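Local coordinates for ABC transporter periplasmic peptide-binding protein (Pseudoalteromonas, PDB 4QFP) that probably binds short peptides in the periplasm for delivery to an ABC transporter, and here holds threonine and valine as ligands, at residues I376-V381 against I409-W414; F120-L125 against D181-L186; R286-N291 against P339-A344. One frame throughout, in Å; residues are numbered along the deposited sequence.

Overall arrangement
Three contacts of one chain illustrate how chemistry follows place in the fold. Contacts 1 and 2 lie on opposite sides of the chain's centre, their centres about 31 Å apart, and no two of the three touch. Contact 2 is core throughout, helix 115-123 meeting a loop through one buried hydroxyl. Contact 1 is partly buried: paired parallel strands supply the backbone hydrogen bonds, and aromatic rings fill in beside them. Contact 3 has a buried leucine and proline but exposed threonines at its border, and no hydrogen bond crosses it. The contacts hold different elements: a beta-alpha-beta unit, a helix with a loop, and a strand connection with a turn.

Contact 1: residues I376-V381 against I409-W414; sequences IWAMPV and IVEYEW
The indole of Trp377 carries Val410 on one face: Val410 CB stands 3.6 Å from the centroid of the five-membered ring, 9° off its normal, while CG1 sits over the middle of the ring system. At the benzo end of this indole Tyr412 arrives obliquely, its CE1 3.7 Å from Trp377 CZ3 and the ring planes 43° apart. The second indole, Trp414, has Val381 on one face, with Val381 CG2 3.7 Å from Trp414 CD2. Met379 runs alongside the benzo part of that ring, its CB 3.7 Å from Trp414 CZ3 and its sulfur making an oblique Met-aromatic contact, and Pro380 CD meets Trp414 CE3. With CG anti to the backbone N (chi1 177°), Trp414 reaches across to all three of these residues.

Two backbone bonds fix the register. Val410 N donates to Ile376 O at 3.1 Å, and Ala378 N donates to Val410 O at 2.8 Å, nearly in line with the C=O bond. This parallel ladder places Trp377 and Val410 side by side on one face of the sheet and Ile376 with Ile409 on the other, where helix 389-401 packs. Beyond it, Glu411 lays its CG against Ala378 O and sends OE1 to a salt bridge with Arg390, while Glu413 N-caps helix 414-422, its carboxylate bonded to Asn415 N and Thr416 OG1.

The whole is a beta-alpha-beta unit, strand 372-377, helix 389-401 and strand 405-410. Past the C-terminal ends of its parallel strands, the chain delivers Trp414 to the ligand site, where its side chain touches the bound threonine.

Contact 2: residues F120-L125 against D181-L186; sequences FTFSRL and DFAVVL
Thr121 meets Leu186 through a first torsion of -66°, which sets OG1 anti to the residue's own carbonyl carbon and CG2 anti to its backbone N, presenting both branches to residues 184-186. Phe122 has nearly the same first torsion, -65°, and this carries its ring to Ala183.

The hydroxyl is the polar centre. Leu186 N donates to Thr121 OG1 at 2.8 Å, with an N-H...O angle of 161°, and the same oxygen is hydrogen-bonded to Asp117 O one turn back in helix 115-123. The methyl Thr121 CG2 lies 3.2 Å from Val184 O and also rests over one face of the neighbouring Phe122 ring, offset toward its rim. The edge of that ring meets Ala183: Phe122 CZ is 3.5 Å from Ala183 O, and Phe122 CE1 is 4.0 Å from Ala183 CB, which lies in the ring plane.

Leu186 fills the other flank. Leu186 CB comes to the edge of the Phe120 ring, 4.5 Å from Phe120 CE2, and Leu186 CD1 lies 4.2 Å from Arg124 NH2, an atom whose charge is answered by Asp204 in a salt bridge. A valine at Thr121 would probably keep much of the packing but leave the buried Leu186 N without its acceptor, letting the loop shift from the helix.

With every touching residue buried, one hydroxyl serves two backbone groups, bonding to the helix carbonyl of Asp117 and accepting from the loop amide. Direction in this largely apolar interface therefore comes chiefly from that linkage, with rings and methyls filling in around it.

Contact 3: residues R286-N291 against P339-A344; sequences RETNLN and PPTSWA
Apolar packing between Leu290 and Pro339 carries the contact: Leu290 CD2 lies 3.8 Å from Pro339 CG, the side chains crossing at about a right angle. The leucine's CG stands anti to its carbonyl carbon (chi1 -62°), and its branch then reaches over to the turn although the CB itself does not lead there. Leu290 CD2 also approaches Ser342, 4.4 Å from Ser342 CB, so one methyl faces both Pro339 and, more loosely, Ser342.

Mixed contacts of methyl and hydroxyl form the outer border. Thr341 OG1 sits 3.5 Å from Leu290 CD2 and 4.2 Å from Thr288 CG2. Its first torsion, 56°, places the oxygen between the backbone N and the carbonyl carbon, turned to the two methyls, where both threonines are exposed to solvent.

No hydrogen bond joins the two segments; polar order lies within 339-344 or with residues beyond the two segments. Ser342 N donates to Pro339 O at 3.0 Å, closing a type I beta turn, and Ala344 N makes a weak bond to Ser342 OG. In the segment 286-291, Leu290 is tied by backbone hydrogen bonds to Ala435 and Pro523. Asn291 O, 4.1 Å from Pro339 CG, is buried here without a polar partner in the model.

The pattern is that of a type I beta turn beginning at Pro339, packed on the short connection between strands 282-287 and 291-297 of the large mixed sheet. It lies near the ligand site: the side chain of Asn291 is about 7 Å from the bound valine.

Contact 1: residues I376-V381 against I409-W414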
# COMPACT_ATOMS: atom_id res chain seq x y z
N ILE A 376 -17.11 14.31 4.55
CA ILE A 376 -15.79 14.03 4.02
C ILE A 376 -15.07 13.24 5.08
O ILE A 376 -14.87 13.72 6.19
CB ILE A 376 -15.00 15.32 3.75
CG1 ILE A 376 -15.67 16.14 2.64
CG2 ILE A 376 -13.58 14.98 3.35
CD1 ILE A 376 -14.87 17.36 2.21
N TRP A 377 -14.73 12.00 4.74
CA TRP A 377 -14.00 11.14 5.65
C TRP A 377 -12.50 11.44 5.59
O TRP A 377 -11.91 11.49 4.51
CB TRP A 377 -14.28 9.67 5.36
CG TRP A 377 -15.66 9.22 5.77
CD1 TRP A 377 -16.84 9.89 5.56
CD2 TRP A 377 -16.01 8.02 6.47
NE1 TRP A 377 -17.89 9.18 6.08
CE2 TRP A 377 -17.40 8.02 6.64
CE3 TRP A 377 -15.27 6.94 6.96
CZ2 TRP A 377 -18.08 6.99 7.29
CZ3 TRP A 377 -15.94 5.91 7.61
CH2 TRP A 377 -17.33 5.95 7.77
N ALA A 378 -11.91 11.64 6.76
CA ALA A 378 -10.53 12.07 6.86
C ALA A 378 -9.72 11.10 7.69
O ALA A 378 -10.12 10.73 8.80
CB ALA A 378 -10.46 13.47 7.46
N MET A 379 -8.57 10.69 7.15
CA MET A 379 -7.65 9.82 7.85
C MET A 379 -7.11 10.49 9.10
O MET A 379 -6.79 11.69 9.10
CB MET A 379 -6.49 9.45 6.92
CG MET A 379 -6.94 9.17 5.51
SD MET A 379 -5.57 8.85 4.42
CE MET A 379 -5.07 10.52 4.01
N PRO A 380 -6.99 9.71 10.17
CA PRO A 380 -6.55 10.19 11.48
C PRO A 380 -5.03 10.21 11.65
O PRO A 380 -4.54 10.63 12.70
CB PRO A 380 -7.18 9.17 12.43
CG PRO A 380 -7.16 7.89 11.63
CD PRO A 380 -7.34 8.28 10.19
N VAL A 381 -4.29 9.75 10.65
CA VAL A 381 -2.83 9.68 10.74
C VAL A 381 -2.16 10.26 9.50
O VAL A 381 -2.79 10.38 8.45
CB VAL A 381 -2.34 8.23 10.92
CG1 VAL A 381 -2.74 7.71 12.29
CG2 VAL A 381 -2.89 7.32 9.82
N ILE A 409 -17.03 16.42 8.93
CA ILE A 409 -15.83 15.61 8.82
C ILE A 409 -15.97 14.35 9.69
O ILE A 409 -16.27 14.43 10.89
CB ILE A 409 -14.60 16.40 9.29
CG1 ILE A 409 -14.44 17.68 8.44
CG2 ILE A 409 -13.35 15.54 9.23
CD1 ILE A 409 -13.41 18.65 8.99
N VAL A 410 -15.77 13.19 9.07
CA VAL A 410 -15.82 11.92 9.78
C VAL A 410 -14.44 11.28 9.89
O VAL A 410 -13.72 11.15 8.89
CB VAL A 410 -16.78 10.93 9.10
CG1 VAL A 410 -16.81 9.62 9.88
CG2 VAL A 410 -18.18 11.52 8.97
N GLU A 411 -14.08 10.87 11.11
CA GLU A 411 -12.78 10.27 11.42
C GLU A 411 -12.92 9.08 12.37
O GLU A 411 -13.71 9.13 13.30
CB GLU A 411 -11.93 11.30 12.15
CG GLU A 411 -10.93 12.05 11.33
CD GLU A 411 -10.04 12.91 12.19
OE1 GLU A 411 -10.54 13.92 12.74
OE2 GLU A 411 -8.84 12.59 12.32
N TYR A 412 -12.11 8.04 12.16
CA TYR A 412 -12.01 6.94 13.13
C TYR A 412 -10.56 6.52 13.29
O TYR A 412 -9.70 6.91 12.51
CB TYR A 412 -12.79 5.70 12.66
CG TYR A 412 -14.28 5.90 12.55
CD1 TYR A 412 -14.84 6.35 11.37
CD2 TYR A 412 -15.12 5.64 13.62
CE1 TYR A 412 -16.20 6.54 11.25
CE2 TYR A 412 -16.49 5.83 13.52
CZ TYR A 412 -17.02 6.28 12.33
OH TYR A 412 -18.38 6.47 12.19
N GLU A 413 -10.29 5.68 14.29
CA GLU A 413 -8.99 5.04 14.41
C GLU A 413 -8.64 4.42 13.06
O GLU A 413 -9.51 3.90 12.37
CB GLU A 413 -9.02 3.97 15.50
CG GLU A 413 -7.73 3.19 15.66
CD GLU A 413 -7.70 1.91 14.85
OE1 GLU A 413 -8.78 1.38 14.53
OE2 GLU A 413 -6.59 1.43 14.53
N TRP A 414 -7.36 4.49 12.68
CA TRP A 414 -6.92 4.21 11.31
C TRP A 414 -7.41 2.88 10.73
O TRP A 414 -7.97 2.84 9.61
CB TRP A 414 -5.40 4.34 11.23
CG TRP A 414 -4.73 4.03 9.91
CD1 TRP A 414 -3.68 3.18 9.73
CD2 TRP A 414 -5.01 4.59 8.61
NE1 TRP A 414 -3.30 3.16 8.41
CE2 TRP A 414 -4.09 4.02 7.70
CE3 TRP A 414 -5.96 5.50 8.13
CZ2 TRP A 414 -4.09 4.33 6.34
CZ3 TRP A 414 -5.95 5.82 6.77
CH2 TRP A 414 -5.02 5.23 5.89

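Contact 2: residues F120-L125 against D181-L186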
# COMPACT_ATOMS: atom_id res chain seq x y z
N PHE A 120 1.96 -23.83 -1.69
CA PHE A 120 0.98 -23.58 -0.63
C PHE A 120 0.68 -22.09 -0.51
O PHE A 120 -0.49 -21.69 -0.46
CB PHE A 120 1.47 -24.11 0.71
CG PHE A 120 0.71 -23.55 1.89
CD1 PHE A 120 -0.54 -24.05 2.23
CD2 PHE A 120 1.22 -22.51 2.64
CE1 PHE A 120 -1.25 -23.53 3.31
CE2 PHE A 120 0.52 -21.98 3.71
CZ PHE A 120 -0.71 -22.49 4.05
N THR A 121 1.73 -21.28 -0.47
CA THR A 121 1.58 -19.84 -0.23
C THR A 121 0.67 -19.20 -1.25
O THR A 121 -0.32 -18.56 -0.91
CB THR A 121 2.95 -19.12 -0.28
OG1 THR A 121 3.76 -19.55 0.81
CG2 THR A 121 2.77 -17.61 -0.17
N PHE A 122 0.98 -19.39 -2.53
CA PHE A 122 0.25 -18.70 -3.57
C PHE A 122 -1.08 -19.34 -3.99
O PHE A 122 -2.00 -18.64 -4.40
CB PHE A 122 1.19 -18.44 -4.75
CG PHE A 122 2.31 -17.49 -4.40
CD1 PHE A 122 2.10 -16.12 -4.42
CD2 PHE A 122 3.55 -17.98 -4.01
CE1 PHE A 122 3.12 -15.25 -4.08
CE2 PHE A 122 4.57 -17.12 -3.67
CZ PHE A 122 4.37 -15.75 -3.71
N SER A 123 -1.21 -20.67 -3.87
CA SER A 123 -2.50 -21.30 -4.15
C SER A 123 -3.52 -20.94 -3.06
O SER A 123 -4.72 -21.04 -3.28
CB SER A 123 -2.37 -22.82 -4.29
OG SER A 123 -1.88 -23.42 -3.10
N ARG A 124 -3.05 -20.53 -1.90
CA ARG A 124 -3.98 -20.13 -0.85
C ARG A 124 -4.80 -18.92 -1.32
O ARG A 124 -5.88 -18.66 -0.80
CB ARG A 124 -3.27 -19.82 0.46
CG ARG A 124 -3.78 -18.55 1.13
CD ARG A 124 -4.31 -18.76 2.54
NE ARG A 124 -3.32 -18.43 3.55
CZ ARG A 124 -3.58 -17.89 4.74
NH1 ARG A 124 -4.82 -17.60 5.11
NH2 ARG A 124 -2.58 -17.65 5.56
N LEU A 125 -4.29 -18.21 -2.33
CA LEU A 125 -4.93 -16.99 -2.80
C LEU A 125 -6.11 -17.23 -3.74
O LEU A 125 -7.00 -16.40 -3.81
CB LEU A 125 -3.92 -16.09 -3.50
CG LEU A 125 -2.67 -15.72 -2.71
CD1 LEU A 125 -1.62 -15.11 -3.63
CD2 LEU A 125 -3.00 -14.80 -1.55
N ASP A 181 5.29 -6.46 -1.67
CA ASP A 181 5.52 -6.87 -0.29
C ASP A 181 4.41 -7.79 0.22
O ASP A 181 4.52 -8.32 1.33
CB ASP A 181 5.68 -5.64 0.60
CG ASP A 181 6.96 -4.87 0.30
OD1 ASP A 181 8.05 -5.49 0.33
OD2 ASP A 181 6.89 -3.67 -0.00
N PHE A 182 3.37 -7.96 -0.58
CA PHE A 182 2.28 -8.88 -0.27
C PHE A 182 2.64 -10.30 -0.68
O PHE A 182 2.00 -11.26 -0.23
CB PHE A 182 1.01 -8.51 -1.04
CG PHE A 182 0.66 -7.05 -0.99
CD1 PHE A 182 0.26 -6.47 0.19
CD2 PHE A 182 0.73 -6.28 -2.14
CE1 PHE A 182 -0.06 -5.11 0.24
CE2 PHE A 182 0.41 -4.93 -2.10
CZ PHE A 182 0.02 -4.35 -0.91
N ALA A 183 3.64 -10.43 -1.54
CA ALA A 183 3.98 -11.73 -2.13
C ALA A 183 5.04 -12.49 -1.35
O ALA A 183 5.92 -13.12 -1.94
CB ALA A 183 4.41 -11.54 -3.59
N VAL A 184 4.98 -12.45 -0.02
CA VAL A 184 5.96 -13.15 0.80
C VAL A 184 5.71 -14.66 0.77
O VAL A 184 4.62 -15.10 0.42
CB VAL A 184 5.93 -12.70 2.27
CG1 VAL A 184 6.21 -11.20 2.38
CG2 VAL A 184 4.60 -13.05 2.90
N VAL A 185 6.71 -15.44 1.16
CA VAL A 185 6.55 -16.88 1.23
C VAL A 185 6.24 -17.33 2.66
O VAL A 185 6.91 -16.92 3.61
CB VAL A 185 7.80 -17.62 0.70
CG1 VAL A 185 7.62 -19.14 0.83
CG2 VAL A 185 8.08 -17.24 -0.74
N LEU A 186 5.23 -18.17 2.81
CA LEU A 186 4.83 -18.66 4.13
C LEU A 186 5.26 -20.13 4.30
O LEU A 186 5.69 -20.77 3.34
CB LEU A 186 3.31 -18.52 4.30
CG LEU A 186 2.74 -17.14 3.95
CD1 LEU A 186 1.23 -17.16 3.97
CD2 LEU A 186 3.26 -16.08 4.90

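Contact 3: residues R286-N291 against P339-A344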
# COMPACT_ATOMS: atom_id res chain seq x y z
N ARG A 286 14.72 11.38 3.24
CA ARG A 286 13.65 11.68 2.30
C ARG A 286 13.94 11.04 0.95
O ARG A 286 15.10 10.90 0.55
CB ARG A 286 13.50 13.19 2.16
CG ARG A 286 14.46 13.78 1.14
CD ARG A 286 15.05 15.11 1.60
NE ARG A 286 16.02 15.59 0.62
CZ ARG A 286 16.79 16.66 0.78
NH1 ARG A 286 16.71 17.37 1.90
NH2 ARG A 286 17.65 17.02 -0.17
N GLU A 287 12.88 10.64 0.25
CA GLU A 287 12.98 10.06 -1.07
C GLU A 287 11.78 10.49 -1.88
O GLU A 287 10.65 10.42 -1.38
CB GLU A 287 13.01 8.53 -1.01
CG GLU A 287 14.36 7.88 -1.28
CD GLU A 287 14.96 8.26 -2.63
OE1 GLU A 287 16.16 8.60 -2.65
OE2 GLU A 287 14.25 8.19 -3.66
N THR A 288 12.01 10.93 -3.11
CA THR A 288 10.93 11.10 -4.07
C THR A 288 10.23 9.76 -4.17
O THR A 288 10.90 8.73 -4.21
CB THR A 288 11.47 11.49 -5.45
OG1 THR A 288 12.07 12.78 -5.37
CG2 THR A 288 10.36 11.52 -6.48
N ASN A 289 8.90 9.77 -4.23
CA ASN A 289 8.13 8.54 -4.09
C ASN A 289 6.91 8.51 -5.01
O ASN A 289 6.30 9.54 -5.30
CB ASN A 289 7.73 8.37 -2.61
CG ASN A 289 6.91 7.11 -2.35
OD1 ASN A 289 5.69 7.09 -2.57
ND2 ASN A 289 7.57 6.09 -1.81
N LEU A 290 6.58 7.31 -5.48
CA LEU A 290 5.40 7.10 -6.32
C LEU A 290 4.15 6.95 -5.45
O LEU A 290 3.89 5.88 -4.92
CB LEU A 290 5.56 5.82 -7.15
CG LEU A 290 6.72 5.80 -8.15
CD1 LEU A 290 6.87 4.42 -8.80
CD2 LEU A 290 6.53 6.89 -9.19
N ASN A 291 3.39 8.03 -5.30
CA ASN A 291 2.14 7.97 -4.53
C ASN A 291 1.17 8.99 -5.07
O ASN A 291 1.56 9.84 -5.87
CB ASN A 291 2.41 8.25 -3.05
CG ASN A 291 2.97 9.64 -2.81
OD1 ASN A 291 4.19 9.83 -2.79
ND2 ASN A 291 2.10 10.61 -2.65
N PRO A 339 2.05 10.34 -10.77
CA PRO A 339 3.12 11.29 -10.50
C PRO A 339 4.10 11.38 -11.68
O PRO A 339 4.19 10.46 -12.49
CB PRO A 339 3.81 10.70 -9.27
CG PRO A 339 3.57 9.23 -9.37
CD PRO A 339 2.23 9.06 -10.05
N PRO A 340 4.80 12.51 -11.78
CA PRO A 340 5.63 12.78 -12.96
C PRO A 340 6.81 11.82 -13.13
O PRO A 340 7.35 11.74 -14.24
CB PRO A 340 6.11 14.22 -12.75
CG PRO A 340 5.88 14.50 -11.32
CD PRO A 340 4.71 13.68 -10.89
N THR A 341 7.19 11.10 -12.08
CA THR A 341 8.30 10.16 -12.21
C THR A 341 7.86 8.75 -12.61
O THR A 341 8.67 7.82 -12.70
CB THR A 341 9.20 10.13 -10.95
OG1 THR A 341 8.42 9.82 -9.79
CG2 THR A 341 9.86 11.47 -10.76
N SER A 342 6.56 8.60 -12.84
CA SER A 342 6.02 7.38 -13.42
C SER A 342 6.20 7.42 -14.92
O SER A 342 5.88 8.43 -15.56
CB SER A 342 4.53 7.25 -13.09
OG SER A 342 3.97 6.17 -13.80
N TRP A 343 6.70 6.33 -15.50
CA TRP A 343 6.90 6.30 -16.94
C TRP A 343 5.63 6.41 -17.76
O TRP A 343 5.68 6.69 -18.96
CB TRP A 343 7.75 5.09 -17.39
CG TRP A 343 7.21 3.67 -17.15
CD1 TRP A 343 7.66 2.78 -16.21
CD2 TRP A 343 6.19 2.99 -17.89
NE1 TRP A 343 6.97 1.60 -16.32
CE2 TRP A 343 6.06 1.70 -17.33
CE3 TRP A 343 5.37 3.34 -18.97
CZ2 TRP A 343 5.15 0.76 -17.81
CZ3 TRP A 343 4.45 2.40 -19.44
CH2 TRP A 343 4.35 1.13 -18.86
N ALA A 344 4.47 6.21 -17.13
CA ALA A 344 3.20 6.31 -17.85
C ALA A 344 2.51 7.66 -17.63
O ALA A 344 1.43 7.91 -18.17
CB ALA A 344 2.28 5.16 -17.47